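HpcH/HpaI aldolase/citrate lyase family protein (Burkholderia cenocepacia, PDB 4MF4) is of unknown function but belongs to the HpcH/HpaI aldolase/citrate lyase family, whose members are built on a TIM-barrel fold. Local coordinates at residues A[50-55]-A[80-85]; A[101-106]-A[158-163]; A[29-34]-A[249-254]. All coordinates share one frame; numbering follows the deposited sequence.

Interaction 1 (A[50-55]-A[80-85]); sequences WLCIDM and EPVVRV. With EDO (1,2-ethanediol), chain G.
W50 to D54 pair in parallel register with E80 to R84, the strand axes approaching to 4.5 Å at 29°, and five backbone hydrogen bonds run as a ladder from L51 N to E80 O up to M55 N and R84 O. Helix 62-73 connects the strands in a beta-alpha-beta unit, and the outward-facing I53 and P81 both rest on its L69, where branched or compact apolar groups suit a helix-sheet interface. Nearby, the thioether of M55 bends across V83, SD lying 3.7 Å from CG1. The other face lines the barrel interior. There W50 lays CE3 3.7 Å from CG2 of V82, while its NE1 donates to L27 O; the small C52 fits beside the same valine, SG 4.1 Å from CG1. At the C-terminal end the pattern turns polar. R84, bent at its third torsion (75°), grips D54 side-on: NE meets OD1 at 3.0 Å and NH2 meets OD2 at 3.0 Å. Both nitrogens come from above the carboxylate plane, the two flat groups standing 54° apart. E56 N also binds OD1 and W31 NE1 binds OD2, while R84 NH1 reaches Q164. Bonds to all three of its nitrogens fix the guanidinium's rotation, leaving NH2 able to donate also to O2 of a 1,2-ethanediol, at 2.8 Å, that probably came from the crystallisation liquor.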
ATOM      1  N   TRP A  50      -8.853  17.385  20.282  1.00 14.93           N
ATOM      2  CA  TRP A  50      -9.051  16.038  19.719  1.00 14.44           C
ATOM      3  C   TRP A  50      -9.055  16.062  18.211  1.00 13.51           C
ATOM      4  O   TRP A  50      -9.301  17.107  17.618  1.00 12.42           O
ATOM      5  CB  TRP A  50     -10.336  15.386  20.283  1.00 14.94           C
ATOM      6  CG  TRP A  50     -11.570  16.181  20.077  1.00 15.67           C
ATOM      7  CD1 TRP A  50     -11.969  17.295  20.775  1.00 16.02           C
ATOM      8  CD2 TRP A  50     -12.578  15.940  19.100  1.00 16.50           C
ATOM      9  NE1 TRP A  50     -13.166  17.764  20.277  1.00 15.94           N
ATOM     10  CE2 TRP A  50     -13.557  16.952  19.245  1.00 16.41           C
ATOM     11  CE3 TRP A  50     -12.744  14.983  18.098  1.00 17.34           C
ATOM     12  CZ2 TRP A  50     -14.688  17.018  18.445  1.00 16.80           C
ATOM     13  CZ3 TRP A  50     -13.896  15.036  17.324  1.00 18.20           C
ATOM     14  CH2 TRP A  50     -14.842  16.077  17.498  1.00 17.72           C
ATOM     15  N   LEU A  51      -8.750  14.921  17.595  1.00 12.35           N
ATOM     16  CA  LEU A  51      -8.790  14.764  16.153  1.00 12.80           C
ATOM     17  C   LEU A  51      -9.546  13.487  15.817  1.00 12.99           C
ATOM     18  O   LEU A  51      -9.315  12.464  16.442  1.00 13.02           O
ATOM     19  CB  LEU A  51      -7.377  14.649  15.572  1.00 13.61           C
ATOM     20  CG  LEU A  51      -6.412  15.813  15.786  1.00 14.39           C
ATOM     21  CD1 LEU A  51      -4.995  15.460  15.329  1.00 14.82           C
ATOM     22  CD2 LEU A  51      -6.868  17.012  14.997  1.00 14.46           C
ATOM     23  N   CYS A  52     -10.473  13.542  14.872  1.00 13.24           N
ATOM     24  CA  CYS A  52     -11.337  12.361  14.580  1.00 13.37           C
ATOM     25  C   CYS A  52     -10.947  11.654  13.280  1.00 12.41           C
ATOM     26  O   CYS A  52     -10.989  12.268  12.218  1.00 12.61           O
ATOM     27  CB  CYS A  52     -12.815  12.736  14.518  1.00 13.72           C
ATOM     28  SG  CYS A  52     -13.865  11.277  14.402  1.00 15.71           S
ATOM     29  N   ILE A  53     -10.546  10.405  13.389  1.00 11.00           N
ATOM     30  CA  ILE A  53     -10.288   9.565  12.212  1.00 11.64           C
ATOM     31  C   ILE A  53     -11.609   8.919  11.848  1.00 11.61           C
ATOM     32  O   ILE A  53     -12.102   8.063  12.559  1.00 11.55           O
ATOM     33  CB  ILE A  53      -9.208   8.513  12.491  1.00 12.02           C
ATOM     34  CG1 ILE A  53      -7.887   9.182  12.869  1.00 12.08           C
ATOM     35  CG2 ILE A  53      -8.976   7.583  11.288  1.00 11.64           C
ATOM     36  CD1 ILE A  53      -6.998   8.258  13.669  1.00 12.93           C
ATOM     37  N   ASP A  54     -12.199   9.329  10.728  1.00 11.89           N
ATOM     38  CA  ASP A  54     -13.539   8.840  10.355  1.00 11.87           C
ATOM     39  C   ASP A  54     -13.474   7.533   9.522  1.00 11.48           C
ATOM     40  O   ASP A  54     -12.848   7.541   8.503  1.00 11.40           O
ATOM     41  CB  ASP A  54     -14.220   9.891   9.543  1.00 12.38           C
ATOM     42  CG  ASP A  54     -15.664   9.563   9.234  1.00 13.14           C
ATOM     43  OD1 ASP A  54     -16.250   8.660   9.870  1.00 13.08           O
ATOM     44  OD2 ASP A  54     -16.246  10.330   8.440  1.00 14.61           O
ATOM     45  N   MET A  55     -14.138   6.466   9.973  1.00 11.04           N
ATOM     46  CA  MET A  55     -14.255   5.202   9.228  1.00 11.82           C
ATOM     47  C   MET A  55     -15.611   5.102   8.540  1.00 12.26           C
ATOM     48  O   MET A  55     -15.820   4.225   7.704  1.00 12.20           O
ATOM     49  CB  MET A  55     -14.074   3.996  10.126  1.00 11.28           C
ATOM     50  CG  MET A  55     -12.827   4.057  10.984  1.00 11.41           C
ATOM     51  SD  MET A  55     -12.681   2.528  11.897  1.00 12.51           S
ATOM     52  CE  MET A  55     -12.418   1.283  10.628  1.00 11.95           C
ATOM     53  N   GLU A  80      -6.010  14.307  21.428  1.00 18.25           N
ATOM     54  CA  GLU A  80      -6.497  12.979  21.715  1.00 18.47           C
ATOM     55  C   GLU A  80      -7.206  12.488  20.453  1.00 16.24           C
ATOM     56  O   GLU A  80      -8.113  13.127  19.983  1.00 15.54           O
ATOM     57  CB  GLU A  80      -7.476  13.046  22.889  1.00 20.46           C
ATOM     58  CG  GLU A  80      -6.806  13.252  24.245  1.00 23.46           C
ATOM     59  CD  GLU A  80      -6.443  11.929  24.936  1.00 25.55           C
ATOM     60  OE1 GLU A  80      -6.782  10.857  24.384  1.00 24.55           O
ATOM     61  OE2 GLU A  80      -5.898  11.971  26.071  1.00 27.95           O
ATOM     62  N   PRO A  81      -6.787  11.355  19.892  1.00 15.28           N
ATOM     63  CA  PRO A  81      -7.547  10.782  18.781  1.00 14.52           C
ATOM     64  C   PRO A  81      -8.922  10.208  19.182  1.00 14.10           C
ATOM     65  O   PRO A  81      -9.121   9.622  20.291  1.00 14.09           O
ATOM     66  CB  PRO A  81      -6.647   9.638  18.257  1.00 15.17           C
ATOM     67  CG  PRO A  81      -5.581   9.468  19.257  1.00 15.72           C
ATOM     68  CD  PRO A  81      -5.722  10.461  20.365  1.00 15.94           C
ATOM     69  N   VAL A  82      -9.867  10.399  18.280  1.00 13.64           N
ATOM     70  CA  VAL A  82     -11.190   9.796  18.370  1.00 12.98           C
ATOM     71  C   VAL A  82     -11.372   9.016  17.061  1.00 12.72           C
ATOM     72  O   VAL A  82     -10.961   9.505  15.973  1.00 11.67           O
ATOM     73  CB  VAL A  82     -12.243  10.927  18.470  1.00 12.91           C
ATOM     74  CG1 VAL A  82     -13.656  10.373  18.410  1.00 12.97           C
ATOM     75  CG2 VAL A  82     -12.039  11.752  19.756  1.00 12.79           C
ATOM     76  N   VAL A  83     -11.956   7.820  17.141  1.00 12.79           N
ATOM     77  CA  VAL A  83     -12.288   7.058  15.925  1.00 12.58           C
ATOM     78  C   VAL A  83     -13.787   6.944  15.760  1.00 12.47           C
ATOM     79  O   VAL A  83     -14.482   6.488  16.687  1.00 10.96           O
ATOM     80  CB  VAL A  83     -11.610   5.644  15.913  1.00 13.19           C
ATOM     81  CG1 VAL A  83     -12.121   4.794  14.757  1.00 13.41           C
ATOM     82  CG2 VAL A  83     -10.106   5.773  15.806  1.00 13.12           C
ATOM     83  N   ARG A  84     -14.332   7.387  14.620  1.00 12.77           N
ATOM     84  CA  ARG A  84     -15.752   7.060  14.339  1.00 14.12           C
ATOM     85  C   ARG A  84     -15.843   5.761  13.541  1.00 14.94           C
ATOM     86  O   ARG A  84     -15.418   5.741  12.373  1.00 15.04           O
ATOM     87  CB  ARG A  84     -16.493   8.153  13.585  1.00 14.86           C
ATOM     88  CG  ARG A  84     -17.909   7.681  13.186  1.00 14.34           C
ATOM     89  CD  ARG A  84     -18.843   8.819  12.876  1.00 15.26           C
ATOM     90  NE  ARG A  84     -18.548   9.405  11.578  1.00 15.70           N
ATOM     91  CZ  ARG A  84     -19.267  10.355  10.980  1.00 16.86           C
ATOM     92  NH1 ARG A  84     -20.339  10.915  11.567  1.00 16.82           N
ATOM     93  NH2 ARG A  84     -18.888  10.787   9.792  1.00 16.71           N
ATOM     94  N   VAL A  85     -16.401   4.699  14.158  1.00 14.54           N
ATOM     95  CA  VAL A  85     -16.485   3.406  13.495  1.00 14.61           C
ATOM     96  C   VAL A  85     -17.597   3.437  12.445  1.00 15.01           C
ATOM     97  O   VAL A  85     -18.470   4.315  12.489  1.00 15.52           O
ATOM     98  CB  VAL A  85     -16.655   2.211  14.469  1.00 14.61           C
ATOM     99  CG1 VAL A  85     -15.470   2.134  15.413  1.00 15.08           C
ATOM    100  CG2 VAL A  85     -17.980   2.261  15.225  1.00 14.89           C
TER
HETATM  101  C1  EDO G 301     -19.757  14.505  10.835  1.00 36.36           C
HETATM  102  O1  EDO G 301     -21.100  14.705  11.320  1.00 39.03           O
HETATM  103  C2  EDO G 301     -19.667  14.449   9.315  1.00 37.15           C
HETATM  104  O2  EDO G 301     -20.129  13.165   8.855  1.00 38.99           O

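Interaction 2 (A[101-106]-A[158-163]); sequences ARTLMF and QVAVIV
T103 and I162 meet inside a TIM barrel, where strands 103-106 and 160-165 are parallel neighbours. The threonine methyl CG2 touches CD1 of I162 at 3.7 Å, and A160, small enough to sit directly across the ladder, brings CB to 3.9 Å from T103 OG1. Further along this inward face, M105 runs CG anti to its own N (chi1 -174°), which lays CG 4.1 Å from I162 CG2. On the outer face the ring of F106 meets V161 obliquely, CD1 4.0 Å from CG1. Before the strands begin, R102 and Q158 lie side by side, NH1 of R102 near CB of Q158. Four backbone hydrogen bonds underlie these contacts, beginning with A160 N to R102 O. Around them, N14 ND2 donates to T103 OG1 and to Q158 O, giving the buried hydroxyl of T103 a partner, while the beta-branched threonine suits a strand. I162 continues the apolar layer onto C185 and F187 of the next strand, and V93 of helix 90-98 packs on L104 and F106. I162 O accepts F106 N at 2.8 Å, receives a CA-H contact from M105 CA at 3.2 Å, and lies in plane at the edge of the F106 ring, 3.9 Å from CD1.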
ATOM      1  N   ALA A 101      -7.294   2.885  19.719  1.00 16.29           N
ATOM      2  CA  ALA A 101      -8.157   4.040  19.861  1.00 16.82           C
ATOM      3  C   ALA A 101      -8.893   3.843  21.184  1.00 16.88           C
ATOM      4  O   ALA A 101      -9.444   2.778  21.420  1.00 16.58           O
ATOM      5  CB  ALA A 101      -9.133   4.150  18.695  1.00 16.51           C
ATOM      6  N   ARG A 102      -8.869   4.850  22.043  1.00 15.93           N
ATOM      7  CA  ARG A 102      -9.518   4.739  23.361  1.00 16.95           C
ATOM      8  C   ARG A 102     -10.785   5.590  23.469  1.00 15.74           C
ATOM      9  O   ARG A 102     -11.477   5.556  24.500  1.00 14.93           O
ATOM     10  CB  ARG A 102      -8.535   5.146  24.479  1.00 18.68           C
ATOM     11  CG  ARG A 102      -7.310   4.255  24.507  1.00 20.96           C
ATOM     12  CD  ARG A 102      -6.468   4.431  25.774  1.00 23.63           C
ATOM     13  NE  ARG A 102      -5.895   5.763  25.847  1.00 24.97           N
ATOM     14  CZ  ARG A 102      -5.170   6.208  26.879  1.00 31.57           C
ATOM     15  NH1 ARG A 102      -4.931   5.440  27.953  1.00 36.87           N
ATOM     16  NH2 ARG A 102      -4.684   7.427  26.848  1.00 33.10           N
ATOM     17  N   THR A 103     -11.077   6.381  22.438  1.00 14.52           N
ATOM     18  CA  THR A 103     -12.338   7.102  22.381  1.00 14.15           C
ATOM     19  C   THR A 103     -12.996   6.756  21.039  1.00 13.71           C
ATOM     20  O   THR A 103     -12.402   6.934  19.964  1.00 13.84           O
ATOM     21  CB  THR A 103     -12.154   8.624  22.532  1.00 14.80           C
ATOM     22  OG1 THR A 103     -11.452   8.939  23.750  1.00 14.72           O
ATOM     23  CG2 THR A 103     -13.492   9.319  22.503  1.00 14.62           C
ATOM     24  N   LEU A 104     -14.205   6.226  21.108  1.00 13.13           N
ATOM     25  CA  LEU A 104     -14.924   5.768  19.932  1.00 13.10           C
ATOM     26  C   LEU A 104     -16.220   6.529  19.776  1.00 13.28           C
ATOM     27  O   LEU A 104     -16.921   6.803  20.790  1.00 13.50           O
ATOM     28  CB  LEU A 104     -15.262   4.307  20.091  1.00 13.44           C
ATOM     29  CG  LEU A 104     -14.146   3.299  20.026  1.00 13.83           C
ATOM     30  CD1 LEU A 104     -14.755   1.900  19.922  1.00 14.06           C
ATOM     31  CD2 LEU A 104     -13.206   3.606  18.886  1.00 13.76           C
ATOM     32  N   MET A 105     -16.533   6.893  18.534  1.00 12.98           N
ATOM     33  CA  MET A 105     -17.811   7.481  18.207  1.00 13.52           C
ATOM     34  C   MET A 105     -18.643   6.455  17.421  1.00 13.11           C
ATOM     35  O   MET A 105     -18.176   5.893  16.427  1.00 12.28           O
ATOM     36  CB  MET A 105     -17.655   8.759  17.376  1.00 14.75           C
ATOM     37  CG  MET A 105     -18.999   9.456  17.150  1.00 16.23           C
ATOM     38  SD  MET A 105     -18.891  10.965  16.191  1.00 18.71           S
ATOM     39  CE  MET A 105     -17.595  11.848  17.029  1.00 18.63           C
ATOM     40  N   PHE A 106     -19.881   6.226  17.866  1.00 13.28           N
ATOM     41  CA  PHE A 106     -20.825   5.323  17.179  1.00 13.09           C
ATOM     42  C   PHE A 106     -21.909   6.128  16.432  1.00 14.79           C
ATOM     43  O   PHE A 106     -22.614   6.980  17.030  1.00 14.68           O
ATOM     44  CB  PHE A 106     -21.486   4.415  18.215  1.00 13.66           C
ATOM     45  CG  PHE A 106     -20.565   3.431  18.814  1.00 12.62           C
ATOM     46  CD1 PHE A 106     -19.727   3.788  19.858  1.00 12.69           C
ATOM     47  CD2 PHE A 106     -20.495   2.144  18.297  1.00 12.66           C
ATOM     48  CE1 PHE A 106     -18.874   2.855  20.428  1.00 11.96           C
ATOM     49  CE2 PHE A 106     -19.640   1.221  18.843  1.00 12.70           C
ATOM     50  CZ  PHE A 106     -18.817   1.585  19.919  1.00 12.13           C
ATOM     51  N   GLN A 158     -10.335   3.531  30.806  1.00 19.59           N
ATOM     52  CA  GLN A 158      -9.835   4.557  29.908  1.00 19.46           C
ATOM     53  C   GLN A 158     -10.561   4.615  28.569  1.00 18.57           C
ATOM     54  O   GLN A 158     -10.221   5.448  27.748  1.00 17.80           O
ATOM     55  CB  GLN A 158      -8.327   4.417  29.678  1.00 19.85           C
ATOM     56  CG  GLN A 158      -7.465   4.483  30.940  1.00 21.17           C
ATOM     57  CD  GLN A 158      -7.862   5.606  31.861  1.00 21.61           C
ATOM     58  OE1 GLN A 158      -8.161   6.709  31.420  1.00 23.28           O
ATOM     59  NE2 GLN A 158      -7.909   5.316  33.145  1.00 21.97           N
ATOM     60  N   VAL A 159     -11.552   3.752  28.358  1.00 18.14           N
ATOM     61  CA  VAL A 159     -12.314   3.790  27.098  1.00 18.14           C
ATOM     62  C   VAL A 159     -13.514   4.716  27.224  1.00 17.70           C
ATOM     63  O   VAL A 159     -14.321   4.588  28.156  1.00 16.85           O
ATOM     64  CB  VAL A 159     -12.801   2.396  26.677  1.00 19.37           C
ATOM     65  CG1 VAL A 159     -13.616   2.489  25.400  1.00 20.42           C
ATOM     66  CG2 VAL A 159     -11.630   1.476  26.440  1.00 19.63           C
ATOM     67  N   ALA A 160     -13.616   5.675  26.311  1.00 16.71           N
ATOM     68  CA  ALA A 160     -14.750   6.581  26.248  1.00 16.31           C
ATOM     69  C   ALA A 160     -15.656   6.325  25.053  1.00 15.35           C
ATOM     70  O   ALA A 160     -15.190   5.983  23.978  1.00 13.66           O
ATOM     71  CB  ALA A 160     -14.262   8.011  26.234  1.00 18.10           C
ATOM     72  N   VAL A 161     -16.962   6.469  25.272  1.00 14.71           N
ATOM     73  CA  VAL A 161     -17.960   6.203  24.251  1.00 13.97           C
ATOM     74  C   VAL A 161     -18.749   7.489  23.967  1.00 13.87           C
ATOM     75  O   VAL A 161     -19.321   8.113  24.860  1.00 14.39           O
ATOM     76  CB  VAL A 161     -18.905   5.068  24.660  1.00 14.20           C
ATOM     77  CG1 VAL A 161     -20.067   4.906  23.677  1.00 14.05           C
ATOM     78  CG2 VAL A 161     -18.149   3.759  24.851  1.00 14.56           C
ATOM     79  N   ILE A 162     -18.765   7.853  22.697  1.00 13.84           N
ATOM     80  CA  ILE A 162     -19.547   8.964  22.150  1.00 13.98           C
ATOM     81  C   ILE A 162     -20.623   8.370  21.222  1.00 14.41           C
ATOM     82  O   ILE A 162     -20.310   7.593  20.278  1.00 13.76           O
ATOM     83  CB  ILE A 162     -18.683   9.924  21.310  1.00 13.69           C
ATOM     84  CG1 ILE A 162     -17.472  10.406  22.102  1.00 14.62           C
ATOM     85  CG2 ILE A 162     -19.526  11.115  20.852  1.00 13.83           C
ATOM     86  CD1 ILE A 162     -16.464  11.226  21.318  1.00 15.15           C
ATOM     87  N   VAL A 163     -21.885   8.716  21.495  1.00 14.21           N
ATOM     88  CA  VAL A 163     -23.016   8.233  20.682  1.00 14.14           C
ATOM     89  C   VAL A 163     -23.557   9.375  19.812  1.00 15.15           C
ATOM     90  O   VAL A 163     -23.851  10.465  20.305  1.00 13.29           O
ATOM     91  CB  VAL A 163     -24.124   7.608  21.531  1.00 15.20           C
ATOM     92  CG1 VAL A 163     -23.573   6.366  22.217  1.00 15.67           C
ATOM     93  CG2 VAL A 163     -24.703   8.548  22.580  1.00 15.30           C
TER

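Interaction 3 (A[29-34]-A[249-254]); sequences GLWLSL and VSADVS
L34 runs antiparallel alongside the D252 side chain, its CG 3.4 Å from the carboxylate oxygen OD2, while its CD2 rests 3.8 Å from V253 CB. The aspartate is gripped by the turn that follows strand 27-32: S33 N binds OD1 at 3.0 Å and L34 N binds OD2 at 3.1 Å, both on the syn side, L34 N near the carboxylate plane and S33 N tilted 34° out of it. The first torsion of D252 (54°) sets CG between its own N and carbonyl carbon, which folds the carboxylate back toward that turn. A short side chain that can accept two adjacent N-H groups suits this place, and an acid at the start of helix 252-268 is probably also steadied by the helix end. This is where the TIM barrel closes, the last strand, 246-251, pairing in parallel with the first. V249 N binds G29 O and W31 N binds S250 O; D252 N then carries the pairing on to W31 O. A251, at the N-cap position, has only a methyl, so W31 CB can come to 3.6 Å from A251 CB, while the indole turns away to meet F229 edge-to-face. L30 reaches across with CD1, 3.4 Å from V249 O. M139 of a second subunit covers S33 and V253, and in a third subunit S38 OG is hydrogen-bonded to L34 O.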
ATOM      1  N   GLY A  29     -12.156  20.040  18.249  1.00 14.76           N
ATOM      2  CA  GLY A  29     -11.698  18.906  17.458  1.00 13.86           C
ATOM      3  C   GLY A  29     -11.659  19.268  16.001  1.00 14.38           C
ATOM      4  O   GLY A  29     -12.223  20.283  15.574  1.00 14.40           O
ATOM      5  N   LEU A  30     -10.987  18.441  15.224  1.00 15.19           N
ATOM      6  CA  LEU A  30     -10.982  18.602  13.788  1.00 15.58           C
ATOM      7  C   LEU A  30     -11.292  17.204  13.215  1.00 15.16           C
ATOM      8  O   LEU A  30     -10.790  16.230  13.756  1.00 14.22           O
ATOM      9  CB  LEU A  30      -9.575  19.050  13.401  1.00 16.94           C
ATOM     10  CG  LEU A  30      -9.293  19.576  12.010  1.00 18.45           C
ATOM     11  CD1 LEU A  30     -10.099  20.871  11.712  1.00 17.91           C
ATOM     12  CD2 LEU A  30      -7.779  19.822  11.899  1.00 18.85           C
ATOM     13  N   TRP A  31     -12.130  17.128  12.172  1.00 14.91           N
ATOM     14  CA  TRP A  31     -12.447  15.910  11.455  1.00 15.33           C
ATOM     15  C   TRP A  31     -11.344  15.604  10.449  1.00 15.34           C
ATOM     16  O   TRP A  31     -10.920  16.506   9.691  1.00 13.70           O
ATOM     17  CB  TRP A  31     -13.748  16.094  10.660  1.00 17.19           C
ATOM     18  CG  TRP A  31     -14.597  14.911  10.643  1.00 17.86           C
ATOM     19  CD1 TRP A  31     -14.848  14.096   9.585  1.00 18.45           C
ATOM     20  CD2 TRP A  31     -15.360  14.407  11.745  1.00 17.72           C
ATOM     21  NE1 TRP A  31     -15.712  13.096   9.981  1.00 19.53           N
ATOM     22  CE2 TRP A  31     -16.028  13.269  11.300  1.00 17.81           C
ATOM     23  CE3 TRP A  31     -15.519  14.805  13.074  1.00 18.44           C
ATOM     24  CZ2 TRP A  31     -16.869  12.530  12.121  1.00 18.86           C
ATOM     25  CZ3 TRP A  31     -16.340  14.064  13.897  1.00 19.03           C
ATOM     26  CH2 TRP A  31     -17.005  12.938  13.426  1.00 18.66           C
ATOM     27  N   LEU A  32     -10.874  14.351  10.452  1.00 14.76           N
ATOM     28  CA  LEU A  32      -9.867  13.930   9.510  1.00 15.23           C
ATOM     29  C   LEU A  32     -10.488  12.981   8.487  1.00 15.58           C
ATOM     30  O   LEU A  32     -10.708  11.812   8.786  1.00 14.40           O
ATOM     31  CB  LEU A  32      -8.685  13.248  10.203  1.00 15.49           C
ATOM     32  CG  LEU A  32      -7.996  13.984  11.345  1.00 16.39           C
ATOM     33  CD1 LEU A  32      -6.870  13.119  11.886  1.00 16.73           C
ATOM     34  CD2 LEU A  32      -7.480  15.342  10.911  1.00 16.98           C
ATOM     35  N   SER A  33     -10.746  13.525   7.294  1.00 17.48           N
ATOM     36  CA  SER A  33     -11.329  12.828   6.132  1.00 18.72           C
ATOM     37  C   SER A  33     -10.319  12.443   5.032  1.00 18.84           C
ATOM     38  O   SER A  33     -10.606  11.560   4.211  1.00 17.15           O
ATOM     39  CB  SER A  33     -12.365  13.735   5.448  1.00 22.47           C
ATOM     40  OG  SER A  33     -13.354  14.158   6.373  1.00 27.12           O
ATOM     41  N   LEU A  34      -9.148  13.083   4.992  1.00 18.18           N
ATOM     42  CA  LEU A  34      -8.241  12.910   3.860  1.00 16.81           C
ATOM     43  C   LEU A  34      -7.536  11.552   3.844  1.00 16.55           C
ATOM     44  O   LEU A  34      -7.051  11.117   2.779  1.00 16.79           O
ATOM     45  CB  LEU A  34      -7.185  14.041   3.808  1.00 17.95           C
ATOM     46  CG  LEU A  34      -7.611  15.473   3.449  1.00 18.93           C
ATOM     47  CD1 LEU A  34      -6.454  16.428   3.803  1.00 20.36           C
ATOM     48  CD2 LEU A  34      -7.986  15.516   1.975  1.00 20.13           C
ATOM     49  N   VAL A 249     -14.574  21.734  14.663  1.00 15.19           N
ATOM     50  CA  VAL A 249     -14.387  22.915  13.817  1.00 14.54           C
ATOM     51  C   VAL A 249     -14.147  22.460  12.375  1.00 14.29           C
ATOM     52  O   VAL A 249     -13.029  22.563  11.832  1.00 14.00           O
ATOM     53  CB  VAL A 249     -13.241  23.841  14.335  1.00 14.67           C
ATOM     54  CG1 VAL A 249     -13.250  25.174  13.619  1.00 15.77           C
ATOM     55  CG2 VAL A 249     -13.330  24.114  15.824  1.00 14.50           C
ATOM     56  N   SER A 250     -15.205  21.916  11.776  1.00 14.00           N
ATOM     57  CA  SER A 250     -15.192  21.384  10.418  1.00 14.26           C
ATOM     58  C   SER A 250     -14.147  20.269  10.208  1.00 13.77           C
ATOM     59  O   SER A 250     -13.855  19.518  11.121  1.00 13.30           O
ATOM     60  CB  SER A 250     -15.064  22.535   9.410  1.00 14.83           C
ATOM     61  OG  SER A 250     -15.349  22.144   8.071  1.00 16.10           O
ATOM     62  N   ALA A 251     -13.589  20.170   9.007  1.00 13.55           N
ATOM     63  CA  ALA A 251     -12.803  18.987   8.553  1.00 13.07           C
ATOM     64  C   ALA A 251     -11.589  19.469   7.782  1.00 13.44           C
ATOM     65  O   ALA A 251     -11.602  20.590   7.173  1.00 12.14           O
ATOM     66  CB  ALA A 251     -13.675  18.104   7.651  1.00 13.26           C
ATOM     67  N   ASP A 252     -10.554  18.636   7.821  1.00 12.97           N
ATOM     68  CA  ASP A 252      -9.292  18.902   7.124  1.00 14.36           C
ATOM     69  C   ASP A 252      -9.509  19.268   5.656  1.00 14.57           C
ATOM     70  O   ASP A 252      -9.000  20.301   5.212  1.00 16.23           O
ATOM     71  CB  ASP A 252      -8.320  17.697   7.244  1.00 14.98           C
ATOM     72  CG  ASP A 252      -8.917  16.366   6.778  1.00 16.23           C
ATOM     73  OD1 ASP A 252     -10.104  16.269   6.359  1.00 17.11           O
ATOM     74  OD2 ASP A 252      -8.158  15.374   6.794  1.00 17.29           O
ATOM     75  N   VAL A 253     -10.287  18.469   4.924  1.00 14.23           N
ATOM     76  CA  VAL A 253     -10.413  18.697   3.488  1.00 15.63           C
ATOM     77  C   VAL A 253     -11.159  20.008   3.207  1.00 15.33           C
ATOM     78  O   VAL A 253     -10.882  20.676   2.221  1.00 14.50           O
ATOM     79  CB  VAL A 253     -11.113  17.521   2.764  1.00 16.47           C
ATOM     80  CG1 VAL A 253     -12.544  17.322   3.222  1.00 16.04           C
ATOM     81  CG2 VAL A 253     -11.090  17.713   1.275  1.00 18.58           C
ATOM     82  N   SER A 254     -12.130  20.347   4.061  1.00 15.26           N
ATOM     83  CA  SER A 254     -12.886  21.588   3.912  1.00 15.89           C
ATOM     84  C   SER A 254     -11.988  22.824   4.110  1.00 15.17           C
ATOM     85  O   SER A 254     -12.033  23.805   3.350  1.00 14.86           O
ATOM     86  CB  SER A 254     -14.056  21.589   4.899  1.00 16.38           C
ATOM     87  OG  SER A 254     -14.868  20.430   4.685  1.00 18.78           O
TER

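Overall arrangement
All three contacts are buried seams of one eight-stranded parallel barrel. Interactions 1 and 2 lie near the centre of the chain and are directly linked, since strands 80-84 and 103-106 are neighbours. Interaction 3 adjoins interaction 1 on its other side through strands 27-32 and 50-54, but sits farther out, about 12 Å from the chain centre, where other subunits cover it. Along the chain it encloses the other two, as the closing seam must. Chemistry follows place: interaction 2 is largely apolar, interaction 1 adds an ion pair at its strand ends, and interaction 3 uses a carboxylate to hold backbone N-H groups. W31 spans them, touching R84 and M105 in the barrel interior.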